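Local atomic coordinates of leucyl-trna synthetase (Plasmodium falciparum, PDB entry 5FOD), a protein that probably charges tRNA(Leu) with leucine using ATP and hydrolyses misacylated tRNA, the latter in the editing domain that makes up this construct. Residues Cys236-Asp239 with Ile240-Lys243. The protein carries 1 engineered substitution. Numbering follows the deposited sequence.
Sequences CLED and IRKK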
loop_
_atom_site.group_PDB
_atom_site.type_symbol
_atom_site.label_atom_id
_atom_site.label_comp_id
_atom_site.label_asym_id
_atom_site.label_seq_id
_atom_site.Cartn_x
_atom_site.Cartn_y
_atom_site.Cartn_z
ATOM N N CYS A 236 3.239 -7.744 13.685
ATOM C CA CYS A 236 2.240 -8.338 12.804
ATOM C C CYS A 236 2.867 -9.538 12.061
ATOM O O CYS A 236 2.276 -10.616 12.043
ATOM C CB CYS A 236 1.727 -7.318 11.810
ATOM S SG CYS A 236 0.316 -7.905 10.870
ATOM N N LEU A 237 4.068 -9.361 11.490
ATOM C CA LEU A 237 4.715 -10.469 10.781
ATOM C C LEU A 237 5.018 -11.649 11.722
ATOM O O LEU A 237 4.824 -12.800 11.353
ATOM C CB LEU A 237 5.975 -9.998 10.051
ATOM C CG LEU A 237 6.747 -10.992 9.238
ATOM C CD1 LEU A 237 5.810 -11.675 8.225
ATOM C CD2 LEU A 237 7.901 -10.323 8.527
ATOM N N GLU A 238 5.499 -11.338 12.915
ATOM C CA GLU A 238 5.711 -12.327 13.960
ATOM C C GLU A 238 4.425 -13.072 14.322
ATOM O O GLU A 238 4.462 -14.305 14.362
ATOM C CB GLU A 238 6.322 -11.671 15.186
ATOM C CG GLU A 238 6.838 -12.628 16.243
ATOM C CD GLU A 238 7.972 -13.552 15.769
ATOM O OE1 GLU A 238 8.533 -13.379 14.660
ATOM O OE2 GLU A 238 8.299 -14.471 16.556
ATOM N N ASP A 239 3.301 -12.373 14.530
ATOM C CA ASP A 239 2.004 -13.072 14.767
ATOM C C ASP A 239 1.612 -13.966 13.583
ATOM O O ASP A 239 1.127 -15.082 13.775
ATOM C CB ASP A 239 0.838 -12.117 15.098
ATOM C CG ASP A 239 0.776 -11.684 16.611
ATOM O OD1 ASP A 239 1.557 -12.201 17.460
ATOM O OD2 ASP A 239 -0.070 -10.814 16.956
ATOM N N ILE A 240 1.861 -13.516 12.348
ATOM C CA ILE A 240 1.537 -14.352 11.180
ATOM C C ILE A 240 2.471 -15.585 11.083
ATOM O O ILE A 240 2.020 -16.690 10.739
ATOM C CB ILE A 240 1.569 -13.532 9.869
ATOM C CG1 ILE A 240 0.487 -12.469 9.882
ATOM C CG2 ILE A 240 1.409 -14.450 8.658
ATOM C CD1 ILE A 240 0.610 -11.480 8.744
ATOM N N ARG A 241 3.755 -15.388 11.373
ATOM C CA ARG A 241 4.719 -16.500 11.439
ATOM C C ARG A 241 4.367 -17.523 12.526
ATOM O O ARG A 241 4.210 -18.703 12.231
ATOM C CB ARG A 241 6.147 -15.988 11.646
ATOM C CG ARG A 241 6.713 -15.371 10.388
ATOM C CD ARG A 241 8.121 -14.843 10.585
ATOM N NE ARG A 241 8.591 -14.382 9.275
ATOM C CZ ARG A 241 9.574 -13.518 9.038
ATOM N NH1 ARG A 241 10.259 -12.973 10.030
ATOM N NH2 ARG A 241 9.878 -13.196 7.772
ATOM N N LYS A 242 4.203 -17.069 13.756
ATOM C CA LYS A 242 3.787 -17.935 14.878
ATOM C C LYS A 242 2.496 -18.724 14.604
ATOM O O LYS A 242 2.383 -19.865 15.049
ATOM C CB LYS A 242 3.615 -17.130 16.190
ATOM C CG LYS A 242 4.925 -16.764 16.877
ATOM C CD LYS A 242 4.738 -16.175 18.289
ATOM C CE LYS A 242 3.943 -14.857 18.301
ATOM N NZ LYS A 242 3.825 -14.244 19.657
ATOM N N LYS A 243 1.531 -18.139 13.894
ATOM C CA LYS A 243 0.220 -18.790 13.698
ATOM C C LYS A 243 -0.006 -19.074 12.251
ATOM O O LYS A 243 -1.070 -18.807 11.710
ATOM C CB LYS A 243 -0.894 -17.925 14.248
ATOM C CG LYS A 243 -0.806 -17.689 15.756
ATOM C CD LYS A 243 -1.089 -16.239 16.135
ATOM C CE LYS A 243 -2.543 -15.860 15.935
ATOM N NZ LYS A 243 -2.670 -14.396 15.677
#
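Leu237 lies under the guanidinium of Arg241 one turn further along helix 231-242. Its CD2 sits 3.5 Å from the guanidinium plane, over one face and offset toward the rim, and comes within 3.6 Å of Arg241 CZ. The arginine gets there with CG beside its own backbone N (chi1 -74°) and an extended chain from CG to NE, which slants back toward the preceding turn and ends over Leu237 CG and CD2. Its nitrogens are held from outside the helix: NE donates to the Leu258 carbonyl, and NH2 makes a weak hydrogen bond to that of Asn260.

The charged pairing is looser. Asp239 OD1 and Lys242 NZ form a long salt bridge of 3.8 Å, the lysine reaching back through a bend at chi3. The other carboxylate oxygen, OD2, accepts the backbone N-H of Tyr288, so the aspartate ties the helix to a neighbouring loop.

Apolar packing continues on the buried side, where Cys236 SG meets Ile240 CD1 at 4.2 Å; Ile240 also rests on Leu209 and Pro210, and Cys236 on Phe108.

Backbone bonds complete the turn. Lys242 N to Glu238 O is the straightest, 2.8 Å with an N-H...O angle of 173°. The last, Lys243 N to Asp239 O, stretches to 3.1 Å and bends to 140° as Lys243 leaves helical geometry just ahead of helix 244-250.

The chemistry is that of an amphipathic helix end: Cys236, Leu237 and Ile240 pack against the strands of the editing domain, while Asp239 and Arg241 tie it to neighbouring loops through backbone groups, the N-H of Tyr288 and the carbonyl of Leu258.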